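Local coordinates for FACT complex subunit SPT16 (Ashbya gossypii, PDB 6A8M), which probably serves, as a subunit of the FACT histone chaperone complex, to reorganize nucleosomes during transcription, DNA replication and repair, this chain being its N-terminal, peptidase-like part, at residues T315-F320 with P355-G360; K194-L199 with T432-S437; A216-N221 with P260-G265; Q182-V187 with K245-D250. All blocks are in the same frame, centred on the assembly; numbering follows the deposited sequence.

Overall arrangement
All four contacts belong to the peptidase-like part of the chain, with its pita-bread (M24) fold. Helix 179-208 serves two of them: contact 4 on its earlier turns and contact 2 further along, with centres about 20 Å apart. Contact 3, its centre about 15 Å from that of contact 2, touches it through Leu199 and Ile262, so helices 179-208 and 215-224 share one side of strand 261-263. Contact 1, about 37 Å from contact 4 between centres, joins contact 2 through Tyr318 and Lys436. Contact 2 closes a long loop that holds contacts 3 and 1, while contact 4 interleaves with contacts 2 and 3; a segment near the end of the modelled chain is thus tied back to helix 179-208.

Contact 1: T315-F320 with P355-G360; sequences TDNYDF and PELSAG
Within the pita-bread fold of M24 peptidases, which this domain shares, Leu357 from the link between helix 339-353 and strand 364-368 plugs onto helix 312-332 at Asn317 and Phe320. These two residues stand one helical turn apart, almost on the same side of the helix, and together offer a mixed amide and aromatic surface. Leucine suits the place because its branched end can serve both. Its CD1 lies 3.6 Å from CD2 of the Phe320 ring, approaching that ring obliquely, and the two side chains come from opposite sides and overlap alongside one another. The two methyls also divide the amide of Asn317 between them: CD1 is 3.9 Å from OD1 of Asn317, while CD2 is 4.0 Å from its ND2. That amide is not spent on the leucine. Its ND2 is hydrogen-bonded to the hydroxyl of Tyr413, which gives the buried ND2 a partner and probably helps fix the amide's rotation, leaving one face of the amide for the leucine's two methyls. Ile350 and Phe401 touch both Phe320 and Leu357, placing the pair between helix 339-353 and strand 394-405. With CG of Phe320 anti to its backbone N (chi1 166°), the ring is carried off the helix toward the leucine. The short 3-10 turn presenting Leu357 is closed just behind it by a bond of 3.1 Å from Ser358 N to Pro355 O.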
loop_
_atom_site.group_PDB
_atom_site.type_symbol
_atom_site.label_atom_id
_atom_site.label_comp_id
_atom_site.label_asym_id
_atom_site.label_seq_id
_atom_site.Cartn_x
_atom_site.Cartn_y
_atom_site.Cartn_z
ATOM N N THR A 315 -13.691 28.472 -1.966
ATOM C CA THR A 315 -12.878 28.484 -3.185
ATOM C C THR A 315 -11.482 29.006 -2.898
ATOM O O THR A 315 -10.506 28.498 -3.444
ATOM C CB THR A 315 -13.532 29.313 -4.296
ATOM O OG1 THR A 315 -13.518 30.715 -3.964
ATOM C CG2 THR A 315 -14.936 28.827 -4.543
ATOM N N ASP A 316 -11.368 29.998 -2.019
ATOM C CA ASP A 316 -10.047 30.516 -1.674
ATOM C C ASP A 316 -9.208 29.436 -0.996
ATOM O O ASP A 316 -8.016 29.279 -1.288
ATOM C CB ASP A 316 -10.192 31.745 -0.775
ATOM C CG ASP A 316 -10.730 32.969 -1.515
ATOM O OD1 ASP A 316 -10.827 32.932 -2.760
ATOM O OD2 ASP A 316 -11.048 33.980 -0.839
ATOM N N ASN A 317 -9.819 28.676 -0.089
ATOM C CA ASN A 317 -9.057 27.649 0.607
ATOM C C ASN A 317 -8.790 26.449 -0.281
ATOM O O ASN A 317 -7.757 25.797 -0.122
ATOM C CB ASN A 317 -9.772 27.253 1.890
ATOM C CG ASN A 317 -9.703 28.357 2.931
ATOM O OD1 ASN A 317 -8.787 29.193 2.896
ATOM N ND2 ASN A 317 -10.686 28.406 3.822
ATOM N N TYR A 318 -9.680 26.149 -1.231
ATOM C CA TYR A 318 -9.343 25.107 -2.192
ATOM C C TYR A 318 -8.189 25.542 -3.085
ATOM O O TYR A 318 -7.311 24.738 -3.411
ATOM C CB TYR A 318 -10.549 24.711 -3.042
ATOM C CG TYR A 318 -10.159 23.615 -4.010
ATOM C CD1 TYR A 318 -10.113 22.293 -3.601
ATOM C CD2 TYR A 318 -9.758 23.911 -5.305
ATOM C CE1 TYR A 318 -9.713 21.278 -4.474
ATOM C CE2 TYR A 318 -9.364 22.902 -6.193
ATOM C CZ TYR A 318 -9.346 21.587 -5.759
ATOM O OH TYR A 318 -8.947 20.572 -6.603
ATOM N N ASP A 319 -8.180 26.809 -3.501
ATOM C CA ASP A 319 -7.047 27.308 -4.277
ATOM C C ASP A 319 -5.752 27.151 -3.503
ATOM O O ASP A 319 -4.726 26.748 -4.065
ATOM C CB ASP A 319 -7.256 28.777 -4.650
ATOM C CG ASP A 319 -8.347 28.974 -5.685
ATOM O OD1 ASP A 319 -8.705 27.989 -6.379
ATOM O OD2 ASP A 319 -8.826 30.125 -5.809
ATOM N N PHE A 320 -5.779 27.493 -2.214
ATOM C CA PHE A 320 -4.605 27.321 -1.364
ATOM C C PHE A 320 -4.198 25.859 -1.258
ATOM O O PHE A 320 -3.008 25.534 -1.326
ATOM C CB PHE A 320 -4.864 27.887 0.032
ATOM C CG PHE A 320 -3.836 27.449 1.024
ATOM C CD1 PHE A 320 -2.597 28.049 1.034
ATOM C CD2 PHE A 320 -4.081 26.375 1.884
ATOM C CE1 PHE A 320 -1.626 27.633 1.922
ATOM C CE2 PHE A 320 -3.111 25.945 2.763
ATOM C CZ PHE A 320 -1.890 26.568 2.780
ATOM N N PRO A 355 -3.108 30.844 8.141
ATOM C CA PRO A 355 -3.055 30.375 9.533
ATOM C C PRO A 355 -4.408 29.944 10.079
ATOM O O PRO A 355 -4.461 29.125 11.013
ATOM C CB PRO A 355 -2.478 31.581 10.287
ATOM C CG PRO A 355 -2.757 32.764 9.400
ATOM C CD PRO A 355 -2.657 32.240 8.008
ATOM N N GLU A 356 -5.507 30.415 9.492
ATOM C CA GLU A 356 -6.822 29.918 9.884
ATOM C C GLU A 356 -6.995 28.431 9.607
ATOM O O GLU A 356 -7.928 27.824 10.151
ATOM C CB GLU A 356 -7.920 30.701 9.168
ATOM C CG GLU A 356 -7.836 30.600 7.658
ATOM C CD GLU A 356 -7.160 31.822 7.041
ATOM O OE1 GLU A 356 -7.765 32.423 6.131
ATOM O OE2 GLU A 356 -6.034 32.188 7.476
ATOM N N LEU A 357 -6.125 27.836 8.781
ATOM C CA LEU A 357 -6.153 26.415 8.436
ATOM C C LEU A 357 -5.136 25.580 9.213
ATOM O O LEU A 357 -5.099 24.355 9.034
ATOM C CB LEU A 357 -5.898 26.238 6.935
ATOM C CG LEU A 357 -6.905 26.869 5.972
ATOM C CD1 LEU A 357 -6.583 26.453 4.514
ATOM C CD2 LEU A 357 -8.321 26.489 6.369
ATOM N N SER A 358 -4.311 26.203 10.063
ATOM C CA SER A 358 -3.270 25.451 10.766
ATOM C C SER A 358 -3.867 24.386 11.679
ATOM O O SER A 358 -3.351 23.259 11.745
ATOM C CB SER A 358 -2.381 26.391 11.573
ATOM O OG SER A 358 -1.616 27.212 10.692
ATOM N N ALA A 359 -4.942 24.727 12.394
ATOM C CA ALA A 359 -5.480 23.825 13.415
ATOM C C ALA A 359 -6.155 22.620 12.789
ATOM O O ALA A 359 -6.114 21.515 13.348
ATOM C CB ALA A 359 -6.478 24.566 14.294
ATOM N N GLY A 360 -6.819 22.829 11.656
ATOM C CA GLY A 360 -7.585 21.778 11.010
ATOM C C GLY A 360 -6.786 20.872 10.109
ATOM O O GLY A 360 -7.321 19.873 9.622
#

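Contact 2: K194-L199 with T432-S437; sequences KFMNLL and TNYTKS
Tyr434 sets its ring against Met196 and Asn197 on helix 179-208, in the pita-bread fold of the peptidase-like domain, and the irregular segment 432-437 is tied down at several points on both sides of that tyrosine. It begins at Thr432, whose buried hydroxyl is held by Asp419 and by the backbone N of Thr420. The backbone N atoms of Asn433 and Tyr434 then each bond to the carboxylate of Asp193, fixing the chain to the helix where the tyrosine departs. CG of Tyr434 is anti to its backbone N (chi1 -178°), which lays the ring lengthwise along the helix, and Met196 and Asn197, projecting from that helix, meet it at about a right angle. CG of Met196 comes within 3.6 Å of Tyr434 CD2, and its bent chain then leads the sulfur away. The backbone of Asn197 lies over the same face as Met196 CB, its N 4.0 Å above the ring plane. The Asn197 side chain stays at the rim, with OD1 3.7 Å from Tyr434 CE1 and the amide tilted 57° to the ring. A flat aromatic suits this place, with both faces in use: CG2 of Thr435 touches the opposite one, 3.9 Å above the plane. The hydroxyl of Thr435 accepts from Ser437 N at 3.1 Å, making an ST turn, while Lys436 reaches Asp419 and Gln325. The segment runs from strand 427-430 to helix 438-441, between helix 179-208 and strand 298-308, where Ile302 touches both Met196 and Tyr434 and Arg304 bonds to the carbonyls of Tyr434 and Thr435.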
loop_
_atom_site.group_PDB
_atom_site.type_symbol
_atom_site.label_atom_id
_atom_site.label_comp_id
_atom_site.label_asym_id
_atom_site.label_seq_id
_atom_site.Cartn_x
_atom_site.Cartn_y
_atom_site.Cartn_z
ATOM N N LYS A 194 -9.448 6.565 -13.538
ATOM C CA LYS A 194 -10.679 6.205 -14.241
ATOM C C LYS A 194 -11.853 6.114 -13.282
ATOM O O LYS A 194 -12.969 6.524 -13.617
ATOM C CB LYS A 194 -10.528 4.868 -14.956
ATOM C CG LYS A 194 -9.537 4.881 -16.086
ATOM C CD LYS A 194 -9.951 5.888 -17.122
ATOM C CE LYS A 194 -9.370 5.526 -18.445
ATOM N NZ LYS A 194 -9.930 6.424 -19.492
ATOM N N PHE A 195 -11.627 5.526 -12.114
ATOM C CA PHE A 195 -12.696 5.388 -11.133
ATOM C C PHE A 195 -13.032 6.715 -10.465
ATOM O O PHE A 195 -14.205 6.954 -10.145
ATOM C CB PHE A 195 -12.326 4.294 -10.126
ATOM C CG PHE A 195 -12.500 2.921 -10.704
ATOM C CD1 PHE A 195 -13.770 2.374 -10.803
ATOM C CD2 PHE A 195 -11.431 2.228 -11.232
ATOM C CE1 PHE A 195 -13.970 1.129 -11.399
ATOM C CE2 PHE A 195 -11.619 0.989 -11.823
ATOM C CZ PHE A 195 -12.885 0.439 -11.903
ATOM N N MET A 196 -12.048 7.601 -10.258
ATOM C CA MET A 196 -12.405 8.939 -9.782
ATOM C C MET A 196 -13.279 9.663 -10.805
ATOM O O MET A 196 -14.242 10.358 -10.436
ATOM C CB MET A 196 -11.146 9.756 -9.452
ATOM C CG MET A 196 -11.447 11.136 -8.834
ATOM S SD MET A 196 -12.482 11.080 -7.343
ATOM C CE MET A 196 -11.302 10.482 -6.141
ATOM N N ASN A 197 -12.976 9.499 -12.099
ATOM C CA ASN A 197 -13.836 10.074 -13.131
ATOM C C ASN A 197 -15.258 9.535 -13.029
ATOM O O ASN A 197 -16.227 10.298 -13.131
ATOM C CB ASN A 197 -13.287 9.799 -14.526
ATOM C CG ASN A 197 -14.213 10.348 -15.606
ATOM O OD1 ASN A 197 -14.375 11.560 -15.718
ATOM N ND2 ASN A 197 -14.875 9.462 -16.356
ATOM N N LEU A 198 -15.400 8.212 -12.871
ATOM C CA LEU A 198 -16.726 7.611 -12.748
ATOM C C LEU A 198 -17.427 8.136 -11.517
ATOM O O LEU A 198 -18.635 8.398 -11.539
ATOM C CB LEU A 198 -16.627 6.093 -12.637
ATOM C CG LEU A 198 -16.378 5.238 -13.859
ATOM C CD1 LEU A 198 -16.294 3.802 -13.387
ATOM C CD2 LEU A 198 -17.495 5.413 -14.889
ATOM N N LEU A 199 -16.671 8.281 -10.430
ATOM C CA LEU A 199 -17.226 8.791 -9.191
ATOM C C LEU A 199 -17.758 10.199 -9.384
ATOM O O LEU A 199 -18.861 10.523 -8.939
ATOM C CB LEU A 199 -16.162 8.769 -8.103
ATOM C CG LEU A 199 -16.663 9.020 -6.692
ATOM C CD1 LEU A 199 -15.708 8.320 -5.732
ATOM C CD2 LEU A 199 -16.730 10.516 -6.382
ATOM N N THR A 432 -1.217 10.039 -10.883
ATOM C CA THR A 432 -2.667 10.222 -10.966
ATOM C C THR A 432 -2.916 11.594 -11.587
ATOM O O THR A 432 -2.565 12.624 -10.995
ATOM C CB THR A 432 -3.308 10.121 -9.578
ATOM O OG1 THR A 432 -2.534 10.888 -8.646
ATOM C CG2 THR A 432 -3.348 8.663 -9.079
ATOM N N ASN A 433 -3.493 11.609 -12.793
ATOM C CA ASN A 433 -3.621 12.823 -13.586
ATOM C C ASN A 433 -5.068 13.257 -13.770
ATOM O O ASN A 433 -5.325 14.194 -14.528
ATOM C CB ASN A 433 -2.924 12.639 -14.941
ATOM C CG ASN A 433 -1.454 12.265 -14.779
ATOM O OD1 ASN A 433 -0.983 11.241 -15.301
ATOM N ND2 ASN A 433 -0.724 13.086 -14.027
ATOM N N TYR A 434 -6.014 12.652 -13.049
ATOM C CA TYR A 434 -7.378 13.163 -13.072
ATOM C C TYR A 434 -7.383 14.617 -12.606
ATOM O O TYR A 434 -6.634 14.997 -11.701
ATOM C CB TYR A 434 -8.304 12.303 -12.201
ATOM C CG TYR A 434 -9.725 12.797 -12.253
ATOM C CD1 TYR A 434 -10.515 12.586 -13.392
ATOM C CD2 TYR A 434 -10.265 13.525 -11.206
ATOM C CE1 TYR A 434 -11.820 13.071 -13.453
ATOM C CE2 TYR A 434 -11.556 14.009 -11.266
ATOM C CZ TYR A 434 -12.328 13.787 -12.385
ATOM O OH TYR A 434 -13.616 14.286 -12.440
ATOM N N THR A 435 -8.204 15.445 -13.256
ATOM C CA THR A 435 -8.168 16.880 -12.995
ATOM C C THR A 435 -8.385 17.214 -11.518
ATOM O O THR A 435 -9.100 16.523 -10.779
ATOM C CB THR A 435 -9.218 17.623 -13.851
ATOM O OG1 THR A 435 -9.132 19.028 -13.583
ATOM C CG2 THR A 435 -10.627 17.156 -13.491
ATOM N N LYS A 436 -7.734 18.293 -11.088
ATOM C CA LYS A 436 -8.019 18.924 -9.811
ATOM C C LYS A 436 -8.171 20.426 -9.989
ATOM O O LYS A 436 -8.177 21.157 -8.999
ATOM C CB LYS A 436 -6.925 18.624 -8.787
ATOM C CG LYS A 436 -5.504 18.891 -9.324
ATOM C CD LYS A 436 -4.496 18.068 -8.533
ATOM C CE LYS A 436 -3.068 18.314 -8.997
ATOM N NZ LYS A 436 -2.156 17.239 -8.476
ATOM N N SER A 437 -8.286 20.898 -11.224
ATOM C CA SER A 437 -8.481 22.322 -11.449
ATOM C C SER A 437 -9.823 22.721 -10.872
ATOM O O SER A 437 -10.814 22.017 -11.073
ATOM C CB SER A 437 -8.428 22.622 -12.941
ATOM O OG SER A 437 -7.126 22.336 -13.429
#

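Contact 3: A216-N221 with P260-G265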
loop_
_atom_site.group_PDB
_atom_site.type_symbol
_atom_site.label_atom_id
_atom_site.label_comp_id
_atom_site.label_asym_id
_atom_site.label_seq_id
_atom_site.Cartn_x
_atom_site.Cartn_y
_atom_site.Cartn_z
ATOM N N ALA A 216 -22.553 6.501 1.616
ATOM C CA ALA A 216 -22.076 5.124 1.550
ATOM C C ALA A 216 -22.743 4.352 0.412
ATOM O O ALA A 216 -22.100 3.520 -0.238
ATOM C CB ALA A 216 -22.307 4.430 2.897
ATOM N N LYS A 217 -24.014 4.625 0.137
ATOM C CA LYS A 217 -24.668 3.994 -1.011
ATOM C C LYS A 217 -24.033 4.446 -2.322
ATOM O O LYS A 217 -23.792 3.630 -3.225
ATOM C CB LYS A 217 -26.157 4.325 -1.004
ATOM C CG LYS A 217 -26.932 3.740 -2.171
ATOM C CD LYS A 217 -26.801 2.231 -2.204
ATOM C CE LYS A 217 -27.571 1.661 -3.385
ATOM N NZ LYS A 217 -27.238 0.241 -3.620
ATOM N N LEU A 218 -23.745 5.745 -2.438
ATOM C CA LEU A 218 -23.095 6.254 -3.637
ATOM C C LEU A 218 -21.711 5.638 -3.826
ATOM O O LEU A 218 -21.356 5.238 -4.940
ATOM C CB LEU A 218 -23.006 7.776 -3.555
ATOM C CG LEU A 218 -22.353 8.501 -4.724
ATOM C CD1 LEU A 218 -23.122 8.222 -6.007
ATOM C CD2 LEU A 218 -22.295 9.999 -4.434
ATOM N N SER A 219 -20.904 5.558 -2.762
ATOM C CA SER A 219 -19.569 4.998 -2.953
ATOM C C SER A 219 -19.656 3.510 -3.241
ATOM O O SER A 219 -18.823 2.976 -3.977
ATOM C CB SER A 219 -18.661 5.266 -1.746
ATOM O OG SER A 219 -19.060 4.544 -0.589
ATOM N N ASP A 220 -20.679 2.835 -2.694
ATOM C CA ASP A 220 -20.853 1.423 -3.014
ATOM C C ASP A 220 -21.170 1.245 -4.492
ATOM O O ASP A 220 -20.711 0.285 -5.125
ATOM C CB ASP A 220 -21.961 0.824 -2.142
ATOM C CG ASP A 220 -22.195 -0.650 -2.418
ATOM O OD1 ASP A 220 -21.386 -1.464 -1.958
ATOM O OD2 ASP A 220 -23.195 -0.994 -3.076
ATOM N N ASN A 221 -21.976 2.153 -5.061
ATOM C CA ASN A 221 -22.287 2.064 -6.485
ATOM C C ASN A 221 -21.013 2.088 -7.322
ATOM O O ASN A 221 -20.821 1.258 -8.221
ATOM C CB ASN A 221 -23.201 3.218 -6.892
ATOM C CG ASN A 221 -24.601 3.085 -6.331
ATOM O OD1 ASN A 221 -24.955 2.055 -5.763
ATOM N ND2 ASN A 221 -25.410 4.123 -6.504
ATOM N N PRO A 260 -14.019 2.663 -1.767
ATOM C CA PRO A 260 -14.045 4.106 -2.035
ATOM C C PRO A 260 -14.770 4.874 -0.939
ATOM O O PRO A 260 -15.739 4.395 -0.362
ATOM C CB PRO A 260 -14.806 4.209 -3.360
ATOM C CG PRO A 260 -14.596 2.865 -4.027
ATOM C CD PRO A 260 -14.506 1.856 -2.901
ATOM N N ILE A 261 -14.286 6.085 -0.669
ATOM C CA ILE A 261 -14.767 6.902 0.433
ATOM C C ILE A 261 -15.393 8.159 -0.152
ATOM O O ILE A 261 -14.729 8.896 -0.895
ATOM C CB ILE A 261 -13.636 7.289 1.398
ATOM C CG1 ILE A 261 -12.975 6.039 2.004
ATOM C CG2 ILE A 261 -14.179 8.218 2.492
ATOM C CD1 ILE A 261 -11.643 6.318 2.719
ATOM N N ILE A 262 -16.650 8.411 0.194
ATOM C CA ILE A 262 -17.326 9.673 -0.076
ATOM C C ILE A 262 -17.822 10.234 1.255
ATOM O O ILE A 262 -18.389 9.497 2.073
ATOM C CB ILE A 262 -18.491 9.497 -1.069
ATOM C CG1 ILE A 262 -17.957 8.967 -2.410
ATOM C CG2 ILE A 262 -19.290 10.802 -1.284
ATOM C CD1 ILE A 262 -19.081 8.623 -3.378
ATOM N N GLN A 263 -17.559 11.520 1.489
ATOM C CA GLN A 263 -18.063 12.242 2.661
ATOM C C GLN A 263 -18.539 13.601 2.176
ATOM O O GLN A 263 -17.721 14.447 1.798
ATOM C CB GLN A 263 -16.981 12.400 3.739
ATOM C CG GLN A 263 -16.467 11.083 4.281
ATOM C CD GLN A 263 -15.331 11.269 5.257
ATOM O OE1 GLN A 263 -14.868 12.392 5.489
ATOM N NE2 GLN A 263 -14.865 10.172 5.827
ATOM N N SER A 264 -19.850 13.820 2.185
ATOM C CA SER A 264 -20.399 15.072 1.687
ATOM C C SER A 264 -20.762 16.058 2.794
ATOM O O SER A 264 -21.243 17.151 2.480
ATOM C CB SER A 264 -21.631 14.799 0.828
ATOM O OG SER A 264 -22.636 14.214 1.628
ATOM N N GLY A 265 -20.547 15.712 4.066
ATOM C CA GLY A 265 -20.882 16.611 5.144
ATOM C C GLY A 265 -22.281 16.434 5.712
ATOM O O GLY A 265 -23.119 15.696 5.168
HETATM O O HOH W 1 -17.510 2.263 -0.987
#
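Ile262 drives its CD1 methyl into the turn of helix 215-224 formed by Leu218 and Ser219, a helix-on-strand contact of the pita-bread fold. Isoleucine and leucine cross at about a right angle, so a single methyl meets the leucine's branch point: Ile262 CD1 is 3.5 Å from Leu218 CG, and CD2 of Leu218 lies 3.7 Å from the same methyl. Ile262 CG1 stands anti to its own carbonyl carbon (chi1 -61°), and with the chain then extended (chi2 174°) the tip reaches the helix backbone, 3.6 Å from Ser219 N. Leu199 of helix 179-208 also touches Ile262, and Leu203 touches Leu218, so the methyl is packed among apolar side chains of two helices.

Ser219 faces the strand too, and serine's small side chain suits this close approach, with its CA 5.7 Å from that of Pro260. Its CB packs against Ile262, 3.8 Å from CD1, while its hydroxyl turns to the polar side. The hydroxyl of Ser276 is the main partner of Ser219 OG and also bonds to Ile262 N, coupling helix and strand through one side chain. Proline, with no N-H to satisfy, leads into the strand and leaves its carbonyl for this polar cluster. A water completes the link: Ser219 OG donates to it at 2.8 Å, and it donates in turn to Pro260 O, also at 2.8 Å.

Contact 4: Q182-V187 with K245-D250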
loop_
_atom_site.group_PDB
_atom_site.type_symbol
_atom_site.label_atom_id
_atom_site.label_comp_id
_atom_site.label_asym_id
_atom_site.label_seq_id
_atom_site.Cartn_x
_atom_site.Cartn_y
_atom_site.Cartn_z
ATOM N N GLN A 182 7.473 0.238 -10.830
ATOM C CA GLN A 182 7.027 1.580 -11.180
ATOM C C GLN A 182 5.976 1.527 -12.296
ATOM O O GLN A 182 4.999 2.280 -12.259
ATOM C CB GLN A 182 8.225 2.450 -11.562
ATOM C CG GLN A 182 9.170 2.745 -10.369
ATOM C CD GLN A 182 10.193 3.788 -10.723
ATOM O OE1 GLN A 182 9.915 4.698 -11.510
ATOM N NE2 GLN A 182 11.381 3.689 -10.126
ATOM N N ALA A 183 6.116 0.583 -13.236
ATOM C CA ALA A 183 5.108 0.427 -14.281
ATOM C C ALA A 183 3.777 -0.021 -13.686
ATOM O O ALA A 183 2.724 0.537 -14.013
ATOM C CB ALA A 183 5.592 -0.568 -15.341
ATOM N N TYR A 184 3.802 -0.997 -12.773
ATOM C CA TYR A 184 2.541 -1.424 -12.168
ATOM C C TYR A 184 1.888 -0.287 -11.395
ATOM O O TYR A 184 0.655 -0.165 -11.387
ATOM C CB TYR A 184 2.753 -2.631 -11.260
ATOM C CG TYR A 184 3.274 -3.856 -11.984
ATOM C CD1 TYR A 184 2.892 -4.145 -13.303
ATOM C CD2 TYR A 184 4.132 -4.736 -11.334
ATOM C CE1 TYR A 184 3.386 -5.267 -13.951
ATOM C CE2 TYR A 184 4.611 -5.874 -11.965
ATOM C CZ TYR A 184 4.237 -6.133 -13.272
ATOM O OH TYR A 184 4.736 -7.257 -13.895
ATOM N N LEU A 185 2.692 0.539 -10.712
ATOM C CA LEU A 185 2.139 1.691 -10.004
ATOM C C LEU A 185 1.523 2.703 -10.966
ATOM O O LEU A 185 0.522 3.352 -10.624
ATOM C CB LEU A 185 3.226 2.371 -9.152
ATOM C CG LEU A 185 3.607 1.553 -7.925
ATOM C CD1 LEU A 185 4.976 2.024 -7.426
ATOM C CD2 LEU A 185 2.601 1.733 -6.825
ATOM N N GLN A 186 2.090 2.863 -12.166
ATOM C CA GLN A 186 1.457 3.771 -13.122
ATOM C C GLN A 186 0.150 3.188 -13.653
ATOM O O GLN A 186 -0.827 3.919 -13.855
ATOM C CB GLN A 186 2.419 4.111 -14.271
ATOM C CG GLN A 186 1.795 5.044 -15.316
ATOM C CD GLN A 186 1.498 6.446 -14.795
ATOM O OE1 GLN A 186 2.317 7.367 -14.955
ATOM N NE2 GLN A 186 0.294 6.634 -14.221
ATOM N N VAL A 187 0.110 1.875 -13.899
ATOM C CA VAL A 187 -1.138 1.255 -14.338
ATOM C C VAL A 187 -2.196 1.440 -13.267
ATOM O O VAL A 187 -3.312 1.895 -13.542
ATOM C CB VAL A 187 -0.931 -0.239 -14.650
ATOM C CG1 VAL A 187 -2.269 -0.906 -14.966
ATOM C CG2 VAL A 187 0.021 -0.432 -15.843
ATOM N N LYS A 245 7.552 -3.800 -20.469
ATOM C CA LYS A 245 7.842 -4.359 -21.784
ATOM C C LYS A 245 7.508 -5.844 -21.812
ATOM O O LYS A 245 7.861 -6.589 -20.892
ATOM C CB LYS A 245 9.311 -4.142 -22.143
ATOM N N GLY A 246 6.801 -6.266 -22.857
ATOM C CA GLY A 246 6.389 -7.648 -23.003
ATOM C C GLY A 246 5.145 -8.041 -22.232
ATOM O O GLY A 246 4.752 -9.214 -22.284
ATOM N N GLU A 247 4.521 -7.112 -21.510
ATOM C CA GLU A 247 3.320 -7.376 -20.727
ATOM C C GLU A 247 2.146 -6.574 -21.262
ATOM O O GLU A 247 2.309 -5.440 -21.717
ATOM C CB GLU A 247 3.511 -6.996 -19.245
ATOM C CG GLU A 247 4.276 -7.988 -18.417
ATOM C CD GLU A 247 4.153 -7.710 -16.922
ATOM O OE1 GLU A 247 3.027 -7.464 -16.429
ATOM O OE2 GLU A 247 5.184 -7.741 -16.236
ATOM N N LYS A 248 0.956 -7.160 -21.162
ATOM C CA LYS A 248 -0.305 -6.515 -21.487
ATOM C C LYS A 248 -1.135 -6.337 -20.220
ATOM O O LYS A 248 -0.926 -7.027 -19.222
ATOM C CB LYS A 248 -1.103 -7.338 -22.504
ATOM N N PHE A 249 -2.097 -5.418 -20.275
ATOM C CA PHE A 249 -3.020 -5.254 -19.156
ATOM C C PHE A 249 -3.853 -6.518 -18.977
ATOM O O PHE A 249 -4.400 -7.057 -19.947
ATOM C CB PHE A 249 -3.929 -4.045 -19.389
ATOM C CG PHE A 249 -4.990 -3.856 -18.316
ATOM C CD1 PHE A 249 -4.637 -3.653 -16.998
ATOM C CD2 PHE A 249 -6.334 -3.861 -18.647
ATOM C CE1 PHE A 249 -5.603 -3.482 -16.003
ATOM C CE2 PHE A 249 -7.312 -3.673 -17.670
ATOM C CZ PHE A 249 -6.957 -3.488 -16.356
ATOM N N ASP A 250 -3.954 -6.993 -17.736
ATOM C CA ASP A 250 -4.723 -8.189 -17.393
ATOM C C ASP A 250 -5.791 -7.780 -16.386
ATOM O O ASP A 250 -5.458 -7.409 -15.256
ATOM C CB ASP A 250 -3.807 -9.270 -16.816
ATOM C CG ASP A 250 -4.495 -10.625 -16.664
ATOM O OD1 ASP A 250 -5.741 -10.681 -16.547
ATOM O OD2 ASP A 250 -3.770 -11.648 -16.661
#
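Tyr184 and Glu247 form the tight end of this contact, where helix 179-208 of the pita-bread-fold part meets the loop leading to strand 254-256. The Tyr184 hydroxyl donates to Glu247 OE2 across a very short 2.4 Å, a length whose exact value is doubtful. The carboxylate comes in at the ring's edge, its CD in the ring plane, yet turned by 48° against it. OE1 lies 3.3 Å from CE1 of Tyr184 and forms a salt bridge with Lys296, whose NZ also bonds to the tyrosine hydroxyl; this positive charge probably stabilizes the glutamate as an anion. Length matters here: Glu247 is extended beyond CG, and Tyr184 reaches out from the helix to meet it.

The start of the loop, Lys245 and Gly246, is on the solvent side; the lysine is not modelled past CB, which suggests mobility. Gly246 turns the backbone with a positive phi of 82°, readily adopted by glycine. Two residues past Glu247, the contact is buried but slacker: Phe249, whose ring also meets Tyr295, crosses Val187 obliquely, and the nearest atoms, Val187 CG1 and Phe249 CD1, stay 4.2 Å apart.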